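Local coordinates for protein ferulic acid decarboxylase 1 (Candida dubliniensis, PDB 4ZAD) that catalyses the reversible decarboxylation of ferulic, p-coumaric and cinnamic acids to vinyl products, using a prenylated flavin and manganese, at residues A[284-289]-A[297-302]; A[293-298]-A[456-461]; A[137-142]-A[183-188]. All blocks are in the same frame, centred on the assembly; numbering follows the deposited sequence.

Contact 1: A[284-289]-A[297-302]; sequences EGPFGE and KDHHTQ. With 4LU (1-deoxy-5-O-phosphono-1-(3,3,4,5-tetramethyl-9,11-dioxo-2,3,8,9,10,11-hexahydro-7H-quinolino[1,8-fg]pteridin-12-ium-7-y l)-D-ribitol), chain E.
Glu284 meets His300 through backbone and side chain at once. Its N donates to His300 O over 3.1 Å, nearly straight at 169°. This is the dense side of the contact. A bend at chi2 (80°) folds the carboxylate of Glu284 back beside the imidazole, the two side chains pointing the same way with their planes 34° apart. OE2 of Glu284 lies at the ring's edge, near its plane and 2.9 Å from His300 CE1. Beside it the aliphatic part of the glutamate runs against Gln302, with CG of Glu284 only 3.3 Å from CG of Gln302. The same OE2 forms a salt bridge with Arg179, a residue that binds the prenylated flavin, and this buried carboxylate would be expected to help fix the guanidinium's direction. Glu284, Arg179 and Glu289 together recall the Glu-Arg-Glu trio of UbiD enzymes, a worked example of second-shell ordering, although Glu289 makes only a long, weak ion pair with Arg179. Glu289, the predicted proton donor, belongs to the pocket of the prenylated flavin.

Toward solvent the fit slackens. The Pro286 ring still sits close to backbone, its CG 3.3 Å from Asp298 O, but its CD merely grazes one face of the exposed His299 imidazole toward the rim, 4.2 Å from NE2. That imidazole is tied to its own segment, for His299 ND1 donates to Lys297 O at 3.0 Å, approaching from above the carbonyl plane.

Within the flavin-binding split barrel, the contact lies where strand 280-284 gives way to the loop carrying Glu289 and where the chain runs into strand 300-312; Val282 bonds onward to Gln302 through the backbone, and Gly153 to Pro286.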
loop_
_atom_site.group_PDB
_atom_site.type_symbol
_atom_site.label_atom_id
_atom_site.label_comp_id
_atom_site.label_asym_id
_atom_site.label_seq_id
_atom_site.Cartn_x
_atom_site.Cartn_y
_atom_site.Cartn_z
ATOM N N GLU A 284 -26.872 -19.085 -10.207
ATOM C CA GLU A 284 -25.836 -18.244 -10.851
ATOM C C GLU A 284 -24.547 -18.228 -10.039
ATOM O O GLU A 284 -24.482 -18.036 -8.825
ATOM C CB GLU A 284 -26.316 -16.847 -11.336
ATOM C CG GLU A 284 -26.072 -15.641 -10.476
ATOM C CD GLU A 284 -24.671 -15.001 -10.509
ATOM O OE1 GLU A 284 -24.089 -14.608 -11.577
ATOM O OE2 GLU A 284 -24.172 -14.837 -9.378
ATOM N N GLY A 285 -23.512 -18.554 -10.765
ATOM C CA GLY A 285 -22.516 -19.477 -10.196
ATOM C C GLY A 285 -21.657 -18.468 -9.572
ATOM O O GLY A 285 -21.846 -17.289 -9.912
ATOM N N PRO A 286 -20.765 -18.884 -8.659
ATOM C CA PRO A 286 -19.821 -17.900 -8.175
ATOM C C PRO A 286 -19.032 -17.386 -9.359
ATOM O O PRO A 286 -19.012 -18.026 -10.404
ATOM C CB PRO A 286 -18.942 -18.684 -7.191
ATOM C CG PRO A 286 -19.129 -20.097 -7.531
ATOM C CD PRO A 286 -20.427 -20.248 -8.240
ATOM N N PHE A 287 -18.460 -16.211 -9.199
ATOM C CA PHE A 287 -17.595 -15.589 -10.190
ATOM C C PHE A 287 -16.396 -14.990 -9.437
ATOM O O PHE A 287 -16.541 -14.499 -8.323
ATOM C CB PHE A 287 -18.416 -14.508 -10.890
ATOM C CG PHE A 287 -17.746 -13.863 -12.049
ATOM C CD1 PHE A 287 -17.288 -14.609 -13.093
ATOM C CD2 PHE A 287 -17.661 -12.487 -12.124
ATOM C CE1 PHE A 287 -16.701 -14.023 -14.204
ATOM C CE2 PHE A 287 -17.056 -11.866 -13.200
ATOM C CZ PHE A 287 -16.566 -12.646 -14.257
ATOM N N GLY A 288 -15.220 -15.062 -10.034
ATOM C CA GLY A 288 -14.064 -14.309 -9.568
ATOM C C GLY A 288 -14.307 -12.825 -9.762
ATOM O O GLY A 288 -14.465 -12.358 -10.871
ATOM N N GLU A 289 -14.423 -12.087 -8.664
ATOM C CA GLU A 289 -14.900 -10.700 -8.725
ATOM C C GLU A 289 -13.905 -9.702 -8.132
ATOM O O GLU A 289 -12.792 -10.051 -7.739
ATOM C CB GLU A 289 -16.290 -10.563 -8.046
ATOM C CG GLU A 289 -17.514 -10.408 -9.012
ATOM C CD GLU A 289 -17.915 -8.963 -9.355
ATOM O OE1 GLU A 289 -17.062 -8.044 -9.366
ATOM O OE2 GLU A 289 -19.125 -8.756 -9.632
ATOM N N LYS A 297 -17.510 -22.617 -3.738
ATOM C CA LYS A 297 -18.646 -23.272 -3.102
ATOM C C LYS A 297 -19.797 -22.314 -2.799
ATOM O O LYS A 297 -20.900 -22.772 -2.501
ATOM C CB LYS A 297 -18.198 -24.021 -1.837
ATOM C CG LYS A 297 -17.604 -25.429 -2.136
ATOM C CD LYS A 297 -16.783 -25.979 -0.954
ATOM N N ASP A 298 -19.550 -20.998 -2.886
ATOM C CA ASP A 298 -20.623 -19.999 -2.758
ATOM C C ASP A 298 -21.650 -20.113 -3.885
ATOM O O ASP A 298 -21.335 -19.875 -5.050
ATOM C CB ASP A 298 -20.061 -18.585 -2.764
ATOM C CG ASP A 298 -19.402 -18.208 -1.462
ATOM O OD1 ASP A 298 -19.235 -19.074 -0.575
ATOM O OD2 ASP A 298 -19.054 -17.017 -1.335
ATOM N N HIS A 299 -22.881 -20.468 -3.522
ATOM C CA HIS A 299 -23.991 -20.604 -4.481
ATOM C C HIS A 299 -25.185 -19.786 -4.019
ATOM O O HIS A 299 -25.447 -19.648 -2.808
ATOM C CB HIS A 299 -24.399 -22.084 -4.625
ATOM C CG HIS A 299 -23.472 -22.868 -5.503
ATOM N ND1 HIS A 299 -22.327 -23.481 -5.028
ATOM C CD2 HIS A 299 -23.488 -23.084 -6.842
ATOM C CE1 HIS A 299 -21.688 -24.059 -6.033
ATOM N NE2 HIS A 299 -22.370 -23.832 -7.146
ATOM N N HIS A 300 -25.888 -19.231 -4.999
ATOM C CA HIS A 300 -27.149 -18.557 -4.754
ATOM C C HIS A 300 -27.951 -18.489 -6.035
ATOM O O HIS A 300 -27.426 -18.737 -7.128
ATOM C CB HIS A 300 -26.970 -17.162 -4.125
ATOM C CG HIS A 300 -26.251 -16.157 -4.990
ATOM N ND1 HIS A 300 -26.228 -16.216 -6.372
ATOM C CD2 HIS A 300 -25.579 -15.024 -4.656
ATOM C CE1 HIS A 300 -25.548 -15.187 -6.844
ATOM N NE2 HIS A 300 -25.151 -14.446 -5.825
ATOM N N THR A 301 -29.230 -18.163 -5.871
ATOM C CA THR A 301 -30.189 -18.144 -6.963
ATOM C C THR A 301 -30.431 -16.740 -7.449
ATOM O O THR A 301 -30.430 -15.815 -6.640
ATOM C CB THR A 301 -31.539 -18.686 -6.497
ATOM O OG1 THR A 301 -32.028 -17.917 -5.375
ATOM C CG2 THR A 301 -31.385 -20.141 -6.122
ATOM N N GLN A 302 -30.687 -16.593 -8.748
ATOM C CA GLN A 302 -30.866 -15.269 -9.353
ATOM C C GLN A 302 -31.873 -15.358 -10.520
ATOM O O GLN A 302 -32.076 -16.438 -11.103
ATOM C CB GLN A 302 -29.496 -14.666 -9.827
ATOM C CG GLN A 302 -28.485 -14.225 -8.721
ATOM C CD GLN A 302 -28.957 -13.061 -7.867
ATOM O OE1 GLN A 302 -28.745 -13.032 -6.644
ATOM N NE2 GLN A 302 -29.622 -12.095 -8.499
HETATM C C9 4LU E . -19.147 -2.920 -13.190
HETATM C C8 4LU E . -18.306 -3.191 -14.277
HETATM C C7 4LU E . -18.054 -4.511 -14.675
HETATM C C10 4LU E . -21.940 -4.566 -11.428
HETATM C C6 4LU E . -18.639 -5.613 -13.859
HETATM N N3 4LU E . -23.685 -6.500 -10.608
HETATM C C2 4LU E . -23.988 -5.210 -10.416
HETATM C C13 4LU E . -19.296 -7.259 -15.440
HETATM C C5 4LU E . -18.434 -7.019 -14.223
HETATM C C1 4LU E . -19.860 -7.509 -12.215
HETATM O O2 4LU E . -25.075 -4.954 -9.882
HETATM N N1 4LU E . -23.121 -4.249 -10.819
HETATM C C4 4LU E . -22.525 -6.873 -11.187
HETATM O O4 4LU E . -22.376 -8.114 -11.301
HETATM C C4A 4LU E . -21.616 -5.929 -11.605
HETATM N N5 4LU E . -20.108 -6.256 -11.955
HETATM C C3 4LU E . -19.074 -7.925 -13.284
HETATM C C12 4LU E . -16.992 -7.384 -14.560
HETATM C C5A 4LU E . -19.485 -5.261 -12.688
HETATM C C7M 4LU E . -17.178 -4.851 -15.852
HETATM C C8M 4LU E . -17.744 -2.002 -15.013
HETATM C C9A 4LU E . -19.863 -3.911 -12.500
HETATM N N10 4LU E . -21.097 -3.578 -11.840
HETATM C "C1'" 4LU E . -21.237 -2.321 -11.091
HETATM C "C2'" 4LU E . -22.305 -1.477 -11.786
HETATM O "O2'" 4LU E . -22.032 -1.465 -13.201
HETATM C "C3'" 4LU E . -22.380 -0.050 -11.225
HETATM O "O3'" 4LU E . -22.774 -0.090 -9.837
HETATM C "C4'" 4LU E . -23.367 0.838 -12.012
HETATM O "O4'" 4LU E . -23.645 2.021 -11.257
HETATM C "C5'" 4LU E . -24.708 0.124 -12.257
HETATM O "O5'" 4LU E . -25.663 0.924 -12.924
HETATM P P 4LU E . -26.896 1.608 -12.194
HETATM O O2P 4LU E . -27.637 2.100 -13.437
HETATM O O3P 4LU E . -26.229 2.671 -11.294
HETATM O O1P 4LU E . -27.583 0.517 -11.401
#

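Contact 2: A[293-298]-A[456-461]; sequences YCFPKD and FASQGP
Phe295 offers the face of its ring to the side chain of Gln459, an amide-on-aromatic stack between a beta turn and the segment 456-461 that follows on helix 455-458. The turn is of type I, running from Phe295 to Asp298 and closed by a bond of 3.0 Å from Asp298 N to Phe295 O; it follows strand 293-294.

Gln459 illustrates how a polar side chain can pack as a flat one. Its CB is still 4.9 Å from Phe295 CZ. A bend at chi2 (-43°) then turns the chain over the ring: CG comes 3.4 Å from CZ of Phe295 and makes a CH-pi contact, 30° off the ring normal. Next comes CD, which sits over the centre of the ring, 3.4 Å from Phe295 CE1. The amide ends the run lying almost flat on the aromatic, the planes 7° apart, with one branch over the CD1 and CE1 side of the ring and the other over CG and CD2, on the side nearer Asp298. The carboxylate of Asp298 is nearly coplanar with the amide.

The stack joins the flavin-binding region to the C-terminal region beside the dimer interface. Phe488 of the second subunit packs on Phe295, and Phe477 of that subunit on Gln459. Ser458 completes the helix side of the contact, its hydroxyl weakly bonded to Pro455 O within its own helix and obliquely placed toward the ring, with OG 4.3 Å from CE2 of Phe295.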
loop_
_atom_site.group_PDB
_atom_site.type_symbol
_atom_site.label_atom_id
_atom_site.label_comp_id
_atom_site.label_asym_id
_atom_site.label_seq_id
_atom_site.Cartn_x
_atom_site.Cartn_y
_atom_site.Cartn_z
ATOM N N TYR A 293 -11.178 -12.537 -5.244
ATOM C CA TYR A 293 -11.515 -13.951 -4.968
ATOM C C TYR A 293 -12.600 -14.548 -5.890
ATOM O O TYR A 293 -13.483 -13.847 -6.390
ATOM C CB TYR A 293 -11.970 -14.118 -3.512
ATOM C CG TYR A 293 -11.029 -13.487 -2.518
ATOM C CD1 TYR A 293 -11.081 -12.107 -2.245
ATOM C CD2 TYR A 293 -10.086 -14.237 -1.864
ATOM C CE1 TYR A 293 -10.219 -11.519 -1.374
ATOM C CE2 TYR A 293 -9.233 -13.656 -0.983
ATOM C CZ TYR A 293 -9.291 -12.289 -0.756
ATOM O OH TYR A 293 -8.431 -11.718 0.136
ATOM N N CYS A 294 -12.501 -15.853 -6.127
ATOM C CA CYS A 294 -13.656 -16.681 -6.473
ATOM C C CYS A 294 -13.808 -17.704 -5.355
ATOM O O CYS A 294 -12.858 -18.408 -5.000
ATOM C CB CYS A 294 -13.472 -17.428 -7.788
ATOM S SG CYS A 294 -14.920 -18.501 -8.065
ATOM N N PHE A 295 -14.994 -17.784 -4.788
ATOM C CA PHE A 295 -15.261 -18.723 -3.707
ATOM C C PHE A 295 -16.127 -19.854 -4.292
ATOM O O PHE A 295 -17.357 -19.714 -4.386
ATOM C CB PHE A 295 -15.978 -17.992 -2.575
ATOM C CG PHE A 295 -15.077 -17.163 -1.728
ATOM C CD1 PHE A 295 -14.270 -17.761 -0.745
ATOM C CD2 PHE A 295 -15.032 -15.780 -1.875
ATOM C CE1 PHE A 295 -13.440 -16.988 0.066
ATOM C CE2 PHE A 295 -14.194 -15.004 -1.064
ATOM C CZ PHE A 295 -13.397 -15.614 -0.098
ATOM N N PRO A 296 -15.496 -20.972 -4.700
ATOM C CA PRO A 296 -16.193 -21.838 -5.634
ATOM C C PRO A 296 -17.413 -22.531 -5.060
ATOM O O PRO A 296 -18.240 -22.992 -5.832
ATOM C CB PRO A 296 -15.123 -22.884 -6.033
ATOM C CG PRO A 296 -13.879 -22.390 -5.527
ATOM C CD PRO A 296 -14.218 -21.571 -4.317
ATOM N N LYS A 297 -17.510 -22.617 -3.738
ATOM C CA LYS A 297 -18.646 -23.272 -3.102
ATOM C C LYS A 297 -19.797 -22.314 -2.799
ATOM O O LYS A 297 -20.900 -22.772 -2.501
ATOM C CB LYS A 297 -18.198 -24.021 -1.837
ATOM C CG LYS A 297 -17.604 -25.429 -2.136
ATOM C CD LYS A 297 -16.783 -25.979 -0.954
ATOM N N ASP A 298 -19.550 -20.998 -2.886
ATOM C CA ASP A 298 -20.623 -19.999 -2.758
ATOM C C ASP A 298 -21.650 -20.113 -3.885
ATOM O O ASP A 298 -21.335 -19.875 -5.050
ATOM C CB ASP A 298 -20.061 -18.585 -2.764
ATOM C CG ASP A 298 -19.402 -18.208 -1.462
ATOM O OD1 ASP A 298 -19.235 -19.074 -0.575
ATOM O OD2 ASP A 298 -19.054 -17.017 -1.335
ATOM N N PHE A 456 -14.829 -10.049 3.429
ATOM C CA PHE A 456 -14.966 -10.086 4.881
ATOM C C PHE A 456 -16.439 -10.209 5.290
ATOM O O PHE A 456 -16.727 -10.748 6.355
ATOM C CB PHE A 456 -14.258 -8.899 5.577
ATOM C CG PHE A 456 -14.568 -7.534 4.991
ATOM C CD1 PHE A 456 -15.800 -6.948 5.169
ATOM C CD2 PHE A 456 -13.600 -6.818 4.311
ATOM C CE1 PHE A 456 -16.054 -5.683 4.647
ATOM C CE2 PHE A 456 -13.857 -5.548 3.802
ATOM C CZ PHE A 456 -15.062 -4.990 3.953
ATOM N N ALA A 457 -17.346 -9.734 4.424
ATOM C CA ALA A 457 -18.794 -9.921 4.617
ATOM C C ALA A 457 -19.303 -11.264 4.063
ATOM O O ALA A 457 -20.068 -11.946 4.730
ATOM C CB ALA A 457 -19.595 -8.756 4.031
ATOM N N SER A 458 -18.880 -11.665 2.870
ATOM C CA SER A 458 -19.477 -12.844 2.247
ATOM C C SER A 458 -19.114 -14.119 2.986
ATOM O O SER A 458 -19.915 -15.068 3.015
ATOM C CB SER A 458 -19.096 -12.948 0.775
ATOM O OG SER A 458 -17.725 -13.252 0.596
ATOM N N GLN A 459 -17.901 -14.135 3.562
ATOM C CA GLN A 459 -17.369 -15.259 4.346
ATOM C C GLN A 459 -17.593 -15.102 5.851
ATOM O O GLN A 459 -17.262 -16.012 6.616
ATOM C CB GLN A 459 -15.862 -15.385 4.120
ATOM C CG GLN A 459 -15.431 -15.511 2.684
ATOM C CD GLN A 459 -16.297 -16.452 1.897
ATOM O OE1 GLN A 459 -17.136 -16.002 1.127
ATOM N NE2 GLN A 459 -16.138 -17.752 2.108
ATOM N N GLY A 460 -18.125 -13.948 6.272
ATOM C CA GLY A 460 -18.355 -13.627 7.701
ATOM C C GLY A 460 -19.814 -13.555 8.124
ATOM O O GLY A 460 -20.687 -14.004 7.403
ATOM N N PRO A 461 -20.079 -12.992 9.317
ATOM C CA PRO A 461 -21.444 -12.801 9.821
ATOM C C PRO A 461 -22.268 -11.675 9.158
ATOM O O PRO A 461 -23.494 -11.707 9.244
ATOM C CB PRO A 461 -21.220 -12.474 11.302
ATOM C CG PRO A 461 -19.912 -11.813 11.352
ATOM C CD PRO A 461 -19.076 -12.537 10.305
#

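Contact 3: A[137-142]-A[183-188]; sequences QIDLTK and HDSKSI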
loop_
_atom_site.group_PDB
_atom_site.type_symbol
_atom_site.label_atom_id
_atom_site.label_comp_id
_atom_site.label_asym_id
_atom_site.label_seq_id
_atom_site.Cartn_x
_atom_site.Cartn_y
_atom_site.Cartn_z
ATOM N N GLN A 137 -33.128 -20.452 -33.645
ATOM C CA GLN A 137 -31.752 -20.560 -34.138
ATOM C C GLN A 137 -30.712 -20.309 -33.039
ATOM O O GLN A 137 -29.528 -20.637 -33.217
ATOM C CB GLN A 137 -31.514 -19.566 -35.292
ATOM C CG GLN A 137 -32.558 -19.544 -36.434
ATOM C CD GLN A 137 -32.250 -18.453 -37.474
ATOM O OE1 GLN A 137 -33.042 -17.527 -37.713
ATOM N NE2 GLN A 137 -31.079 -18.553 -38.078
ATOM N N ILE A 138 -31.132 -19.720 -31.913
ATOM C CA ILE A 138 -30.162 -19.286 -30.904
ATOM C C ILE A 138 -29.768 -20.458 -30.053
ATOM O O ILE A 138 -30.637 -21.209 -29.630
ATOM C CB ILE A 138 -30.737 -18.194 -29.958
ATOM C CG1 ILE A 138 -30.933 -16.880 -30.683
ATOM C CG2 ILE A 138 -29.818 -17.953 -28.777
ATOM C CD1 ILE A 138 -32.079 -16.065 -30.131
ATOM N N ASP A 139 -28.467 -20.582 -29.794
ATOM C CA ASP A 139 -27.911 -21.584 -28.864
ATOM C C ASP A 139 -26.597 -21.081 -28.240
ATOM O O ASP A 139 -25.505 -21.243 -28.803
ATOM C CB ASP A 139 -27.697 -22.934 -29.565
ATOM C CG ASP A 139 -27.350 -24.052 -28.599
ATOM O OD1 ASP A 139 -26.790 -23.790 -27.523
ATOM O OD2 ASP A 139 -27.615 -25.224 -28.932
ATOM N N LEU A 140 -26.740 -20.482 -27.057
ATOM C CA LEU A 140 -25.664 -19.767 -26.375
ATOM C C LEU A 140 -24.549 -20.723 -25.932
ATOM O O LEU A 140 -23.394 -20.316 -25.774
ATOM C CB LEU A 140 -26.245 -18.985 -25.184
ATOM C CG LEU A 140 -27.297 -17.901 -25.504
ATOM C CD1 LEU A 140 -27.879 -17.293 -24.236
ATOM C CD2 LEU A 140 -26.729 -16.800 -26.393
ATOM N N THR A 141 -24.919 -21.998 -25.748
ATOM C CA THR A 141 -24.016 -23.114 -25.390
ATOM C C THR A 141 -22.864 -23.261 -26.394
ATOM O O THR A 141 -21.747 -23.639 -26.015
ATOM C CB THR A 141 -24.889 -24.443 -25.276
ATOM O OG1 THR A 141 -25.785 -24.304 -24.170
ATOM C CG2 THR A 141 -24.079 -25.756 -25.117
ATOM N N LYS A 142 -23.135 -22.931 -27.658
ATOM C CA LYS A 142 -22.181 -23.162 -28.745
ATOM C C LYS A 142 -21.239 -21.996 -29.050
ATOM O O LYS A 142 -20.216 -22.175 -29.733
ATOM C CB LYS A 142 -22.927 -23.585 -30.022
ATOM C CG LYS A 142 -23.914 -24.774 -29.809
ATOM C CD LYS A 142 -23.216 -26.022 -29.265
ATOM C CE LYS A 142 -24.175 -27.187 -29.073
ATOM N NZ LYS A 142 -23.826 -28.104 -27.934
ATOM N N HIS A 183 -27.080 -19.773 -18.824
ATOM C CA HIS A 183 -27.832 -20.755 -18.046
ATOM C C HIS A 183 -28.165 -21.966 -18.905
ATOM O O HIS A 183 -28.002 -23.101 -18.467
ATOM C CB HIS A 183 -29.135 -20.173 -17.514
ATOM C CG HIS A 183 -30.039 -21.202 -16.908
ATOM N ND1 HIS A 183 -29.779 -21.796 -15.690
ATOM C CD2 HIS A 183 -31.185 -21.758 -17.364
ATOM C CE1 HIS A 183 -30.732 -22.667 -15.418
ATOM N NE2 HIS A 183 -31.601 -22.658 -16.414
ATOM N N ASP A 184 -28.649 -21.728 -20.111
ATOM C CA ASP A 184 -28.919 -22.838 -21.030
ATOM C C ASP A 184 -28.901 -22.309 -22.446
ATOM O O ASP A 184 -28.579 -21.140 -22.669
ATOM C CB ASP A 184 -30.254 -23.519 -20.707
ATOM C CG ASP A 184 -31.474 -22.615 -20.949
ATOM O OD1 ASP A 184 -31.537 -21.907 -21.982
ATOM O OD2 ASP A 184 -32.399 -22.644 -20.119
ATOM N N SER A 185 -29.263 -23.133 -23.412
ATOM C CA SER A 185 -29.313 -22.639 -24.803
ATOM C C SER A 185 -29.820 -21.208 -25.032
ATOM O O SER A 185 -29.325 -20.517 -25.917
ATOM C CB SER A 185 -30.131 -23.590 -25.673
ATOM O OG SER A 185 -29.248 -24.561 -26.208
ATOM N N LYS A 186 -30.812 -20.772 -24.263
ATOM C CA LYS A 186 -31.600 -19.615 -24.664
ATOM C C LYS A 186 -31.681 -18.574 -23.554
ATOM O O LYS A 186 -32.611 -17.767 -23.509
ATOM C CB LYS A 186 -33.003 -20.068 -25.070
ATOM C CG LYS A 186 -33.083 -21.424 -25.858
ATOM C CD LYS A 186 -32.864 -21.265 -27.356
ATOM C CE LYS A 186 -33.124 -22.590 -28.149
ATOM N NZ LYS A 186 -33.355 -22.406 -29.624
ATOM N N SER A 187 -30.678 -18.539 -22.694
ATOM C CA SER A 187 -30.895 -17.975 -21.388
ATOM C C SER A 187 -29.660 -17.596 -20.620
ATOM O O SER A 187 -28.697 -18.359 -20.587
ATOM C CB SER A 187 -31.666 -18.958 -20.524
ATOM O OG SER A 187 -32.903 -18.385 -20.221
ATOM N N ILE A 188 -29.754 -16.447 -19.938
ATOM C CA ILE A 188 -28.684 -15.918 -19.142
ATOM C C ILE A 188 -29.233 -15.570 -17.787
ATOM O O ILE A 188 -30.341 -15.039 -17.697
ATOM C CB ILE A 188 -28.148 -14.604 -19.760
ATOM C CG1 ILE A 188 -27.595 -14.824 -21.155
ATOM C CG2 ILE A 188 -27.083 -13.984 -18.870
ATOM C CD1 ILE A 188 -27.285 -13.544 -21.851
#
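Leu140 and Ser185 are joined backbone to backbone where a loop lies against the tip of a beta hairpin. Strands 181-184 and 187-189 make the hairpin, a type I turn from Asp184 to Ser187 connects them, and His183 with Asp184 opposite Ser187 forms a classic beta bulge. An Asx turn steadies the bend, since Asp184 OD1 accepts from Lys186 N at 2.6 Å.

Strong hydrogen bonds come first. Leu140 N donates to Ser185 O over 2.8 Å, almost linear at 175°. The second arrives from a lysine that doubles back: bent at chi2 (-85°), Lys186 lays its methylenes alongside the Ile138 carbonyl and delivers NZ to Ile138 O at 3.0 Å, in the carbonyl plane. The same ammonium also bonds to Lys135 O, so two main-chain carbonyls of the loop share one charged group. Such a lysine, serving backbone oxygens, exemplifies how a hairpin tip can be bound to a loop that has no regular strand.

Weaker polar contacts gather around Asp139. Ser185 OG gives a weak bond to Asp139 OD1, 2.9 Å away, and that oxygen also accepts weakly from Thr141 N. A CA-H...O contact of 3.4 Å runs from Asp139 CA to Ser185 O, adding to the load on an oxygen already used by Leu140.

Apolar packing fills the inner side. Ile138 rests on Ile310 of strand 300-312, while Leu140 and Ile188 both reach Phe272 of strand 270-277 in the barrel sheet. Leu140 reaches along the turn, its CD1 3.4 Å from Ser187 N, and that same methyl ends 4.0 Å from CG1 of Ile188.

Overall arrangement
From the N terminus, contact 3 closes first: the chain leaves 137-142 and returns at the hairpin 183-188, wholly before the others begin. Contact 1 then closes the short excursion between 284-289 and 297-302. Contact 2 opens inside that excursion and closes far downstream at 456-461, so contacts 1 and 2 cross in sequence, share Lys297 and Asp298, and touch where Pro286 packs on Phe295 and Pro296. Contacts 1 and 3 do not touch, their centres about 19 Å apart, but neighbouring strands 300-312 and 187-189 relate them through one sheet. Contact 2 alone carries the chain into the C-terminal family region.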